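Local coordinates for uncharacterized protein SCO6318 (Streptomyces coelicolor A3, PDB 2QZ7) that is of unknown function but, as a sodium-bound homologue of the tellurium resistance protein TerD, may share the metal-ion binding of that family, at residues Asp72-Met77 with Asp98-Ser103. Sequence-based numbering, arbitrary orientation.
Sequences DGTINM and DRLSPS
OD1 of Asp72, a residue whose other carboxylate oxygen touches Leu100 across the contact, is gripped by three donors: the backbone N of Thr74 at 2.9 Å, the hydroxyl Thr74 OG1 at 2.6 Å, and the hydroxyl of Ser70. Both Thr74 donors come from the same face of the carboxylate; the N-H, at a fairly straight 160°, meets OD1 on its anti side but tilted out of the carboxylate plane, while OG1 comes in still more steeply from above it. The backbone bond makes this an Asx turn, an example of an aspartate fixing the bend that leads into a strand, here with Gly73 at positive phi at its corner. With chi1 at 61°, Thr74 holds OG1 between its own N and carbonyl carbon, over OD1, and turns CG2 to the other segment.

Each branch of Thr74 thus has separate work. CG2 rests 3.5 Å from Arg99 O and 4.0 Å from Arg99 CB, whereas OG1 comes within 3.2 Å of Leu100 CD2, the leucine crossing the threonine at about a right angle. Leu100 CD2 also lies 3.8 Å from Asp72 OD2, which is hydrogen-bonded to Tyr62 OH. The Arg99 chain bends at chi3 (43°) and brings its guanidinium back over Thr74, whose CA lies over one face; NH1 gives Gly73 O a weak bond of 3.5 Å.

The turn enters edge strand 75-77, which pairs with strand 91-95, and the 98-103 loop carries the chain on from that strand to strand 104-113 of the second sheet, with Tyr62 of strand 62-64 touching both Thr74 and Leu100.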
ATOM      1  N   ASP A  72      12.846  -5.640 -10.254  1.00 49.49           N
ATOM      2  CA  ASP A  72      12.711  -6.923 -10.907  1.00 49.72           C
ATOM      3  C   ASP A  72      11.634  -6.824 -11.970  1.00 49.10           C
ATOM      4  O   ASP A  72      11.391  -7.784 -12.685  1.00 48.67           O
ATOM      5  CB  ASP A  72      12.368  -8.006  -9.861  1.00 50.30           C
ATOM      6  CG  ASP A  72      11.192  -7.601  -8.954  1.00 50.95           C
ATOM      7  OD1 ASP A  72      10.312  -6.856  -9.427  1.00 52.29           O
ATOM      8  OD2 ASP A  72      11.131  -8.036  -7.777  1.00 52.98           O
ATOM      9  N   GLY A  73      10.979  -5.661 -12.062  1.00 48.84           N
ATOM     10  CA  GLY A  73       9.917  -5.424 -13.054  1.00 48.03           C
ATOM     11  C   GLY A  73       8.590  -6.130 -12.799  1.00 47.70           C
ATOM     12  O   GLY A  73       7.737  -6.193 -13.667  1.00 47.49           O
ATOM     13  N   THR A  74       8.394  -6.665 -11.605  1.00 47.60           N
ATOM     14  CA  THR A  74       7.218  -7.497 -11.344  1.00 47.92           C
ATOM     15  C   THR A  74       6.039  -6.718 -10.824  1.00 47.99           C
ATOM     16  O   THR A  74       4.944  -7.281 -10.709  1.00 46.15           O
ATOM     17  CB  THR A  74       7.530  -8.571 -10.311  1.00 48.34           C
ATOM     18  OG1 THR A  74       7.907  -7.909  -9.096  1.00 51.77           O
ATOM     19  CG2 THR A  74       8.651  -9.455 -10.816  1.00 48.27           C
ATOM     20  N   ILE A  75       6.286  -5.445 -10.472  1.00 47.86           N
ATOM     21  CA  ILE A  75       5.268  -4.521  -9.976  1.00 49.23           C
ATOM     22  C   ILE A  75       5.242  -3.223 -10.828  1.00 50.11           C
ATOM     23  O   ILE A  75       6.300  -2.674 -11.166  1.00 51.47           O
ATOM     24  CB  ILE A  75       5.495  -4.218  -8.482  1.00 49.84           C
ATOM     25  CG1 ILE A  75       5.558  -5.548  -7.713  1.00 49.90           C
ATOM     26  CG2 ILE A  75       4.367  -3.323  -7.925  1.00 48.96           C
ATOM     27  CD1 ILE A  75       6.198  -5.503  -6.318  1.00 50.44           C
ATOM     28  N   ASN A  76       4.055  -2.776 -11.228  1.00 48.76           N
ATOM     29  CA  ASN A  76       3.918  -1.636 -12.132  1.00 49.19           C
ATOM     30  C   ASN A  76       2.871  -0.730 -11.536  1.00 47.81           C
ATOM     31  O   ASN A  76       2.017  -1.181 -10.771  1.00 46.67           O
ATOM     32  CB  ASN A  76       3.486  -2.101 -13.575  1.00 49.89           C
ATOM     33  CG  ASN A  76       3.316  -0.895 -14.619  1.00 54.52           C
ATOM     34  OD1 ASN A  76       2.250  -0.765 -15.265  1.00 57.58           O
ATOM     35  ND2 ASN A  76       4.372  -0.049 -14.793  1.00 52.48           N
HETATM   36  N   MSE A  77       2.953   0.553 -11.881  1.00 48.39           N
HETATM   37  CA  MSE A  77       1.908   1.532 -11.601  1.00 47.59           C
HETATM   38  C   MSE A  77       1.524   2.172 -12.927  1.00 48.58           C
HETATM   39  O   MSE A  77       2.310   2.946 -13.486  1.00 49.07           O
HETATM   40  CB  MSE A  77       2.410   2.592 -10.631  1.00 47.36           C
HETATM   41  CG  MSE A  77       2.837   1.986  -9.253  1.00 48.00           C
HETATM   42 SE   MSE A  77       3.225   3.390  -8.003  0.90 52.03          SE
HETATM   43  CE  MSE A  77       1.362   3.780  -7.461  1.00 45.24           C
ATOM     44  N   ASP A  98       3.323 -14.127  -8.937  1.00 48.02           N
ATOM     45  CA  ASP A  98       3.866 -15.386  -9.437  1.00 49.41           C
ATOM     46  C   ASP A  98       5.237 -15.222 -10.092  1.00 49.76           C
ATOM     47  O   ASP A  98       5.954 -16.184 -10.246  1.00 50.22           O
ATOM     48  CB  ASP A  98       2.863 -16.067 -10.374  1.00 50.28           C
ATOM     49  CG  ASP A  98       2.555 -15.255 -11.647  1.00 52.50           C
ATOM     50  OD1 ASP A  98       2.179 -15.913 -12.643  1.00 56.59           O
ATOM     51  OD2 ASP A  98       2.628 -13.991 -11.666  1.00 53.94           O
ATOM     52  N   ARG A  99       5.622 -13.984 -10.390  1.00 50.38           N
ATOM     53  CA  ARG A  99       6.897 -13.690 -11.054  1.00 50.70           C
ATOM     54  C   ARG A  99       7.998 -13.193 -10.116  1.00 49.73           C
ATOM     55  O   ARG A  99       9.123 -12.949 -10.548  1.00 49.56           O
ATOM     56  CB  ARG A  99       6.662 -12.685 -12.185  1.00 51.66           C
ATOM     57  CG  ARG A  99       5.907 -13.300 -13.379  1.00 55.91           C
ATOM     58  CD  ARG A  99       5.610 -12.240 -14.435  1.00 63.85           C
ATOM     59  NE  ARG A  99       6.779 -11.376 -14.653  1.00 69.41           N
ATOM     60  CZ  ARG A  99       6.738 -10.052 -14.823  1.00 71.50           C
ATOM     61  NH1 ARG A  99       7.881  -9.391 -15.011  1.00 72.29           N
ATOM     62  NH2 ARG A  99       5.573  -9.388 -14.801  1.00 70.52           N
ATOM     63  N   LEU A 100       7.669 -13.040  -8.831  1.00 48.57           N
ATOM     64  CA  LEU A 100       8.655 -12.720  -7.799  1.00 47.67           C
ATOM     65  C   LEU A 100       9.604 -13.878  -7.543  1.00 48.01           C
ATOM     66  O   LEU A 100       9.182 -15.043  -7.499  1.00 47.01           O
ATOM     67  CB  LEU A 100       7.953 -12.384  -6.478  1.00 47.42           C
ATOM     68  CG  LEU A 100       7.120 -11.097  -6.474  1.00 46.89           C
ATOM     69  CD1 LEU A 100       6.232 -10.991  -5.224  1.00 44.79           C
ATOM     70  CD2 LEU A 100       8.064  -9.909  -6.540  1.00 46.09           C
ATOM     71  N   SER A 101      10.880 -13.532  -7.352  1.00 48.58           N
ATOM     72  CA  SER A 101      11.947 -14.461  -6.922  1.00 48.86           C
ATOM     73  C   SER A 101      11.456 -15.350  -5.790  1.00 48.13           C
ATOM     74  O   SER A 101      10.748 -14.864  -4.917  1.00 48.08           O
ATOM     75  CB  SER A 101      13.138 -13.642  -6.403  1.00 49.21           C
ATOM     76  OG  SER A 101      14.066 -14.456  -5.694  1.00 53.67           O
ATOM     77  N   PRO A 102      11.845 -16.650  -5.776  1.00 48.14           N
ATOM     78  CA  PRO A 102      11.504 -17.513  -4.638  1.00 47.36           C
ATOM     79  C   PRO A 102      12.057 -16.965  -3.323  1.00 47.26           C
ATOM     80  O   PRO A 102      11.467 -17.164  -2.264  1.00 47.30           O
ATOM     81  CB  PRO A 102      12.186 -18.856  -5.001  1.00 48.09           C
ATOM     82  CG  PRO A 102      12.219 -18.837  -6.488  1.00 48.11           C
ATOM     83  CD  PRO A 102      12.581 -17.404  -6.807  1.00 47.83           C
ATOM     84  N   SER A 103      13.174 -16.254  -3.393  1.00 47.14           N
ATOM     85  CA  SER A 103      13.760 -15.648  -2.210  1.00 47.89           C
ATOM     86  C   SER A 103      12.921 -14.485  -1.588  1.00 46.92           C
ATOM     87  O   SER A 103      13.215 -14.049  -0.486  1.00 47.05           O
ATOM     88  CB  SER A 103      15.197 -15.203  -2.508  1.00 48.44           C
ATOM     89  OG  SER A 103      15.215 -14.093  -3.403  1.00 51.75           O
TER